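ORC1-type DNA replication protein 2 (PDB 1W5T) binds DNA and takes part in regulating DNA replication, joining an ATP-binding AAA+ ATPase domain to a C-terminal winged-helix domain. Local coordinates at residues Thr86-Ala94 with Leu106-Pro114; Leu303-Leu314 with Leu395-Lys406. All blocks are in the same frame, centred on the assembly; numbering follows the deposited sequence.

Contact 1 belongs to the AAA+ ATPase domain and contact 2 to the C-terminal winged-helix domain, on opposite sides of the chain's centre. Their centres are 41 Å apart and their nearest atoms about 18 Å, so the two do not touch. Contact 1 joins an outermost strand of the parallel ATPase sheet to a helix and lies near the nucleotide: the side chain of Tyr91 is about 4 Å from that of Thr66, an ATP-binding residue, about 6 Å from the bound magnesium ion and about 7 Å from the ATP analogue. Contact 2 pairs segments 81 residues apart in sequence and lies away from the nucleotide site.

Contact 1. Residues Thr86-Ala94 with Leu106-Pro114; sequences TVKQAYVNA and LIVRQTGYP
Lys88 reaches from the strand to the C-terminal end of the helix, where its NZ donates a hydrogen bond of 2.8 Å to Thr111 O. The ammonium group meets a lone pair in the carbonyl plane, with a C=O...N angle of 133°. The lysine chain bends at every torsion from the CB-CG bond outward, which turns its end to this acceptor and brings its CE to 3.5 Å from Tyr113 OH, on an oblique approach to the ring. Farther along, the contact becomes apolar. Ala90 CB meets Ile107 CG2 at 4.1 Å, and Val92 CG2 presses on Ile107 CG1 at 3.4 Å, the two side chains crossing at about a right angle. Val92 divides its branches: CG1, anti to the backbone N (chi1 -172°), faces Leu106 CD1, while CG2 takes the isoleucine. The Gln110 side chain lies along the strand backbone at Ala90 and Tyr91.

Behind the lysine's acceptor, Thr111 ties off the helix. Its OG1 donates to Val108 O at 2.7 Å and accepts from Tyr113 N at 3.0 Å, the second bond closing an ST turn. Gly112, with positive phi, lets the chain leave the helix, and the Tyr113 hydroxyl is anchored by a hydrogen bond to His138.

Strand 87-93 is an edge strand of the five-stranded parallel sheet and runs beside strand 139-145, whose Val142 and Leu140 touch Ile107 and Thr111. Helix segment 106-111, in the first helix of the beta-alpha-beta crossover connecting these two strands of the P-loop NTPase core, runs at 144° to strand 87-93, closer to antiparallel than parallel, their axes 7.8 Å apart. Helix 65-82 packs against Gln89 and Tyr91, and Tyr91 hydrogen-bonds Asp145, while helix 122-136 receives Val108 and Tyr113.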
# COMPACT_ATOMS: atom_id res chain seq x y z
N THR A 86 -26.92 -4.67 10.29
CA THR A 86 -26.71 -3.74 9.14
C THR A 86 -25.48 -2.80 9.17
O THR A 86 -25.54 -1.69 9.70
CB THR A 86 -27.98 -2.96 8.62
OG1 THR A 86 -29.13 -3.80 8.55
CG2 THR A 86 -27.79 -2.54 7.12
N VAL A 87 -24.37 -3.24 8.58
CA VAL A 87 -23.26 -2.33 8.43
C VAL A 87 -22.99 -2.05 6.96
O VAL A 87 -22.84 -2.97 6.15
CB VAL A 87 -21.98 -2.66 9.31
CG1 VAL A 87 -22.21 -3.79 10.32
CG2 VAL A 87 -20.72 -2.88 8.49
N LYS A 88 -23.00 -0.76 6.64
CA LYS A 88 -22.66 -0.29 5.33
C LYS A 88 -21.19 -0.03 5.26
O LYS A 88 -20.53 0.20 6.26
CB LYS A 88 -23.43 1.00 4.96
CG LYS A 88 -24.52 1.46 5.94
CD LYS A 88 -25.90 1.53 5.26
CE LYS A 88 -26.02 2.67 4.18
NZ LYS A 88 -26.76 2.15 2.90
N GLN A 89 -20.69 -0.08 4.03
CA GLN A 89 -19.27 0.03 3.73
C GLN A 89 -19.07 1.26 2.85
O GLN A 89 -19.85 1.51 1.94
CB GLN A 89 -18.79 -1.25 3.04
CG GLN A 89 -19.47 -2.56 3.60
CD GLN A 89 -19.28 -3.84 2.76
OE1 GLN A 89 -18.16 -4.17 2.35
NE2 GLN A 89 -20.36 -4.57 2.55
N ALA A 90 -18.06 2.06 3.12
CA ALA A 90 -17.81 3.12 2.19
C ALA A 90 -16.34 3.10 1.97
O ALA A 90 -15.58 2.88 2.91
CB ALA A 90 -18.28 4.50 2.72
N TYR A 91 -15.94 3.30 0.72
CA TYR A 91 -14.54 3.24 0.35
C TYR A 91 -14.14 4.55 -0.29
O TYR A 91 -14.74 5.02 -1.23
CB TYR A 91 -14.24 2.04 -0.59
CG TYR A 91 -12.80 2.03 -1.05
CD1 TYR A 91 -11.77 1.52 -0.23
CD2 TYR A 91 -12.48 2.57 -2.26
CE1 TYR A 91 -10.42 1.55 -0.66
CE2 TYR A 91 -11.17 2.66 -2.69
CZ TYR A 91 -10.15 2.14 -1.92
OH TYR A 91 -8.90 2.22 -2.44
N VAL A 92 -13.11 5.16 0.26
CA VAL A 92 -12.59 6.38 -0.31
C VAL A 92 -11.10 6.30 -0.48
O VAL A 92 -10.38 6.05 0.48
CB VAL A 92 -12.89 7.59 0.62
CG1 VAL A 92 -12.53 8.89 -0.08
CG2 VAL A 92 -14.39 7.55 1.07
N ASN A 93 -10.66 6.52 -1.72
CA ASN A 93 -9.27 6.72 -2.02
C ASN A 93 -8.93 8.22 -1.94
O ASN A 93 -9.38 9.01 -2.78
CB ASN A 93 -8.96 6.21 -3.42
CG ASN A 93 -7.47 6.19 -3.70
OD1 ASN A 93 -6.73 7.06 -3.21
ND2 ASN A 93 -7.01 5.16 -4.42
N ALA A 94 -8.12 8.59 -0.95
CA ALA A 94 -7.93 9.99 -0.61
C ALA A 94 -7.01 10.77 -1.55
O ALA A 94 -6.91 11.99 -1.46
CB ALA A 94 -7.45 10.11 0.81
N LEU A 106 -18.18 12.01 -1.05
CA LEU A 106 -17.96 10.66 -1.56
C LEU A 106 -18.54 9.62 -0.58
O LEU A 106 -19.24 8.71 -1.01
CB LEU A 106 -16.47 10.42 -1.86
CG LEU A 106 -15.94 11.13 -3.12
CD1 LEU A 106 -14.42 11.00 -3.21
CD2 LEU A 106 -16.62 10.70 -4.45
N ILE A 107 -18.31 9.78 0.71
CA ILE A 107 -18.88 8.83 1.67
C ILE A 107 -20.45 8.79 1.62
O ILE A 107 -21.01 7.69 1.62
CB ILE A 107 -18.32 9.04 3.12
CG1 ILE A 107 -16.82 8.71 3.20
CG2 ILE A 107 -19.11 8.22 4.13
CD1 ILE A 107 -16.13 9.32 4.41
N VAL A 108 -21.13 9.96 1.56
CA VAL A 108 -22.60 9.96 1.40
C VAL A 108 -23.13 9.33 0.10
O VAL A 108 -24.10 8.58 0.15
CB VAL A 108 -23.35 11.36 1.69
CG1 VAL A 108 -22.48 12.40 2.33
CG2 VAL A 108 -24.08 11.90 0.45
N ARG A 109 -22.51 9.65 -1.06
CA ARG A 109 -22.80 9.03 -2.36
C ARG A 109 -22.91 7.51 -2.14
O ARG A 109 -23.91 6.90 -2.47
CB ARG A 109 -21.66 9.34 -3.39
CG ARG A 109 -21.85 10.55 -4.37
CD ARG A 109 -20.91 10.56 -5.70
NE ARG A 109 -19.68 9.73 -5.61
CZ ARG A 109 -19.24 8.74 -6.42
NH1 ARG A 109 -18.10 8.15 -6.09
NH2 ARG A 109 -19.87 8.32 -7.51
N GLN A 110 -21.89 6.93 -1.53
CA GLN A 110 -21.85 5.49 -1.24
C GLN A 110 -22.91 4.91 -0.29
O GLN A 110 -23.29 3.76 -0.45
CB GLN A 110 -20.46 5.08 -0.77
CG GLN A 110 -19.52 4.94 -1.97
CD GLN A 110 -18.13 4.65 -1.56
OE1 GLN A 110 -17.30 5.55 -1.53
NE2 GLN A 110 -17.86 3.42 -1.26
N THR A 111 -23.40 5.68 0.69
CA THR A 111 -24.42 5.17 1.60
C THR A 111 -25.72 5.11 0.82
O THR A 111 -26.63 4.37 1.17
CB THR A 111 -24.64 6.11 2.81
OG1 THR A 111 -25.09 7.40 2.36
CG2 THR A 111 -23.33 6.37 3.58
N GLY A 112 -25.83 5.97 -0.19
CA GLY A 112 -27.08 6.18 -0.91
C GLY A 112 -28.10 7.05 -0.21
O GLY A 112 -29.19 7.27 -0.75
N TYR A 113 -27.79 7.52 0.99
CA TYR A 113 -28.72 8.36 1.77
C TYR A 113 -28.97 9.71 1.09
O TYR A 113 -28.05 10.32 0.49
CB TYR A 113 -28.19 8.62 3.19
CG TYR A 113 -28.09 7.42 4.12
CD1 TYR A 113 -27.05 7.36 5.05
CD2 TYR A 113 -29.02 6.37 4.08
CE1 TYR A 113 -26.91 6.31 5.92
CE2 TYR A 113 -28.91 5.27 4.98
CZ TYR A 113 -27.84 5.26 5.92
OH TYR A 113 -27.61 4.24 6.87
N PRO A 114 -30.19 10.22 1.15
CA PRO A 114 -30.46 11.48 0.45
C PRO A 114 -30.10 12.61 1.38
O PRO A 114 -30.86 13.06 2.22
CB PRO A 114 -31.95 11.38 0.14
CG PRO A 114 -32.52 10.48 1.21
CD PRO A 114 -31.39 9.71 1.85

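Contact 2. Residues Leu303-Leu314 with Leu395-Lys406; sequences LEALSIHELIIL and LIEVVDNIIQAK
This is a buried, nearly antiparallel helix-helix contact in the winged-helix domain, joining helix 308-322, and the end of helix 300-304 before it, to the C-terminal helix 392-408. The axes of segments 308-314 and 395-406 approach to 9.7 Å at 155°. Two leucines act as knobs into holes. Leu303 enters among Leu395, Val398, Val399 and Ile402, its CD1 lying 3.6 Å from Leu395 CD1. Leu311 sits among Val399, Ile402, Ile403 and Lys406; its CB slides past Ile403 CG1 at 3.6 Å, while its CD2 meets Ile402 CG2 at 3.7 Å. At one flank Ile308 CG2 touches Ile403 CG2, and Ile308 CG1 lies alongside Lys406 CB at 3.7 Å.

A kink about the CB-CG bond of Lys406 (chi2 -119°) and another about CD-CE carry its NZ to the turn joining the two helices. There it donates to Glu304 O at 2.9 Å, approaching from above the carbonyl plane, and weakly to Leu306 O at 3.4 Å. A methionine in its place would probably leave both carbonyls without this donor and the turn less firmly held to the C-terminal helix.

Asp400 adds a salt bridge to Arg315 of helix 308-322, a charged tie between the same two helices. Aliphatic side chains thus carry most of the burial, while Lys406, its CB against Ile308, grips the turn's main-chain oxygens unequally and probably helps fix where the turn sits against helix 392-408.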
# COMPACT_ATOMS: atom_id res chain seq x y z
N LEU A 303 12.26 9.86 -5.05
CA LEU A 303 13.63 10.27 -5.35
C LEU A 303 13.80 11.78 -5.43
O LEU A 303 14.75 12.31 -4.87
CB LEU A 303 14.15 9.60 -6.61
CG LEU A 303 14.11 8.08 -6.61
CD1 LEU A 303 14.58 7.53 -7.95
CD2 LEU A 303 14.88 7.47 -5.42
N GLU A 304 12.86 12.43 -6.13
CA GLU A 304 12.78 13.88 -6.28
C GLU A 304 12.75 14.60 -4.94
O GLU A 304 13.18 15.74 -4.85
CB GLU A 304 11.52 14.25 -7.07
CG GLU A 304 11.51 13.81 -8.53
CD GLU A 304 10.37 14.38 -9.38
OE1 GLU A 304 9.19 14.50 -8.91
OE2 GLU A 304 10.65 14.68 -10.56
N ALA A 305 12.22 13.94 -3.92
CA ALA A 305 12.21 14.48 -2.56
C ALA A 305 13.58 14.42 -1.90
O ALA A 305 13.81 15.05 -0.88
CB ALA A 305 11.20 13.74 -1.70
N LEU A 306 14.49 13.66 -2.47
CA LEU A 306 15.81 13.49 -1.87
C LEU A 306 16.75 14.62 -2.30
O LEU A 306 16.70 15.04 -3.43
CB LEU A 306 16.39 12.14 -2.32
CG LEU A 306 16.30 10.95 -1.38
CD1 LEU A 306 15.05 11.01 -0.44
CD2 LEU A 306 16.48 9.59 -2.13
N SER A 307 17.61 15.07 -1.40
CA SER A 307 18.74 15.94 -1.72
C SER A 307 19.81 15.32 -2.65
O SER A 307 19.99 14.11 -2.69
CB SER A 307 19.36 16.43 -0.41
OG SER A 307 20.50 15.67 -0.04
N ILE A 308 20.50 16.17 -3.39
CA ILE A 308 21.50 15.78 -4.39
C ILE A 308 22.48 14.79 -3.80
O ILE A 308 22.94 13.87 -4.45
CB ILE A 308 22.29 17.05 -4.85
CG1 ILE A 308 21.36 18.06 -5.52
CG2 ILE A 308 23.40 16.70 -5.80
CD1 ILE A 308 22.01 19.43 -5.71
N HIS A 309 22.78 15.01 -2.53
CA HIS A 309 23.83 14.29 -1.88
C HIS A 309 23.45 12.88 -1.52
O HIS A 309 24.25 11.97 -1.72
CB HIS A 309 24.40 15.13 -0.75
CG HIS A 309 25.43 16.09 -1.24
ND1 HIS A 309 26.77 15.75 -1.35
CD2 HIS A 309 25.32 17.34 -1.76
CE1 HIS A 309 27.44 16.76 -1.88
NE2 HIS A 309 26.58 17.73 -2.13
N GLU A 310 22.21 12.70 -1.06
CA GLU A 310 21.62 11.37 -0.94
C GLU A 310 21.59 10.67 -2.29
O GLU A 310 21.91 9.50 -2.37
CB GLU A 310 20.21 11.42 -0.37
CG GLU A 310 19.93 12.65 0.46
CD GLU A 310 18.95 12.41 1.58
OE1 GLU A 310 18.15 13.31 1.83
OE2 GLU A 310 18.99 11.33 2.21
N LEU A 311 21.21 11.39 -3.32
CA LEU A 311 21.08 10.86 -4.67
C LEU A 311 22.44 10.38 -5.22
O LEU A 311 22.52 9.35 -5.89
CB LEU A 311 20.48 11.95 -5.57
CG LEU A 311 19.00 12.08 -5.98
CD1 LEU A 311 18.07 11.19 -5.20
CD2 LEU A 311 18.52 13.54 -5.93
N ILE A 312 23.50 11.14 -4.94
CA ILE A 312 24.85 10.72 -5.29
C ILE A 312 25.26 9.38 -4.61
O ILE A 312 25.86 8.52 -5.22
CB ILE A 312 25.89 11.86 -5.03
CG1 ILE A 312 25.71 12.98 -6.04
CG2 ILE A 312 27.31 11.36 -5.19
CD1 ILE A 312 25.96 14.34 -5.44
N ILE A 313 24.92 9.25 -3.34
CA ILE A 313 25.22 8.05 -2.56
C ILE A 313 24.39 6.86 -3.01
O ILE A 313 24.93 5.73 -3.18
CB ILE A 313 25.02 8.33 -1.07
CG1 ILE A 313 25.93 9.51 -0.65
CG2 ILE A 313 25.32 7.06 -0.27
CD1 ILE A 313 25.53 10.20 0.72
N LEU A 314 23.10 7.10 -3.24
CA LEU A 314 22.24 6.08 -3.83
C LEU A 314 22.80 5.54 -5.16
O LEU A 314 22.88 4.33 -5.38
CB LEU A 314 20.80 6.59 -4.00
CG LEU A 314 19.77 5.55 -4.47
CD1 LEU A 314 19.81 4.32 -3.56
CD2 LEU A 314 18.32 6.13 -4.48
N LEU A 395 17.23 2.76 -12.16
CA LEU A 395 17.45 3.70 -11.05
C LEU A 395 18.62 4.69 -11.27
O LEU A 395 18.43 5.91 -11.15
CB LEU A 395 17.62 2.94 -9.72
CG LEU A 395 17.85 3.75 -8.43
CD1 LEU A 395 16.64 4.57 -8.08
CD2 LEU A 395 18.19 2.82 -7.27
N ILE A 396 19.81 4.17 -11.59
CA ILE A 396 20.96 5.02 -12.00
C ILE A 396 20.50 6.09 -13.01
O ILE A 396 20.74 7.27 -12.81
CB ILE A 396 22.12 4.18 -12.60
CG1 ILE A 396 22.89 3.45 -11.51
CG2 ILE A 396 23.10 5.05 -13.40
CD1 ILE A 396 23.56 2.20 -11.99
N GLU A 397 19.83 5.67 -14.07
CA GLU A 397 19.26 6.57 -15.04
C GLU A 397 18.42 7.66 -14.36
O GLU A 397 18.77 8.84 -14.44
CB GLU A 397 18.37 5.79 -16.01
CG GLU A 397 19.04 5.35 -17.30
CD GLU A 397 18.11 5.48 -18.51
OE1 GLU A 397 17.64 4.43 -19.03
OE2 GLU A 397 17.83 6.64 -18.94
N VAL A 398 17.34 7.27 -13.67
CA VAL A 398 16.41 8.20 -13.02
C VAL A 398 17.15 9.18 -12.12
O VAL A 398 16.98 10.40 -12.20
CB VAL A 398 15.32 7.45 -12.18
CG1 VAL A 398 14.37 8.41 -11.50
CG2 VAL A 398 14.51 6.50 -13.04
N VAL A 399 18.02 8.61 -11.30
CA VAL A 399 18.77 9.37 -10.31
C VAL A 399 19.64 10.44 -10.96
O VAL A 399 19.64 11.60 -10.51
CB VAL A 399 19.54 8.42 -9.36
CG1 VAL A 399 20.46 9.17 -8.42
CG2 VAL A 399 18.53 7.60 -8.56
N ASP A 400 20.34 10.08 -12.04
CA ASP A 400 21.21 11.06 -12.71
C ASP A 400 20.45 12.32 -13.15
O ASP A 400 20.91 13.43 -12.87
CB ASP A 400 21.96 10.48 -13.91
CG ASP A 400 23.11 9.58 -13.49
OD1 ASP A 400 23.75 9.87 -12.46
OD2 ASP A 400 23.44 8.57 -14.15
N ASN A 401 19.30 12.12 -13.81
CA ASN A 401 18.46 13.22 -14.31
C ASN A 401 17.95 14.12 -13.16
O ASN A 401 17.80 15.32 -13.31
CB ASN A 401 17.31 12.74 -15.22
CG ASN A 401 17.81 11.94 -16.48
OD1 ASN A 401 18.98 12.03 -16.90
ND2 ASN A 401 16.91 11.13 -17.07
N ILE A 402 17.73 13.53 -12.00
CA ILE A 402 17.19 14.27 -10.88
C ILE A 402 18.31 15.11 -10.29
O ILE A 402 18.09 16.26 -9.88
CB ILE A 402 16.54 13.32 -9.86
CG1 ILE A 402 15.35 12.61 -10.53
CG2 ILE A 402 16.10 14.06 -8.65
CD1 ILE A 402 14.62 11.56 -9.67
N ILE A 403 19.52 14.57 -10.29
CA ILE A 403 20.63 15.36 -9.81
C ILE A 403 20.85 16.55 -10.74
O ILE A 403 20.99 17.69 -10.27
CB ILE A 403 21.93 14.54 -9.65
CG1 ILE A 403 21.78 13.45 -8.58
CG2 ILE A 403 23.08 15.46 -9.29
CD1 ILE A 403 22.70 12.24 -8.82
N GLN A 404 20.85 16.30 -12.04
CA GLN A 404 20.98 17.37 -13.04
C GLN A 404 19.92 18.47 -12.79
O GLN A 404 20.27 19.65 -12.68
CB GLN A 404 20.84 16.83 -14.47
CG GLN A 404 22.04 16.04 -15.06
CD GLN A 404 21.69 15.43 -16.44
OE1 GLN A 404 21.91 16.07 -17.48
NE2 GLN A 404 21.12 14.22 -16.44
N ALA A 405 18.65 18.08 -12.68
CA ALA A 405 17.55 19.03 -12.47
C ALA A 405 17.68 19.86 -11.19
O ALA A 405 17.43 21.07 -11.24
CB ALA A 405 16.18 18.34 -12.52
N LYS A 406 18.04 19.22 -10.06
CA LYS A 406 18.26 19.93 -8.80
C LYS A 406 19.43 20.93 -8.88
O LYS A 406 19.32 22.04 -8.36
CB LYS A 406 18.49 18.97 -7.62
CG LYS A 406 17.33 18.05 -7.25
CD LYS A 406 16.87 18.29 -5.84
CE LYS A 406 15.55 17.64 -5.64
NZ LYS A 406 15.61 16.32 -6.34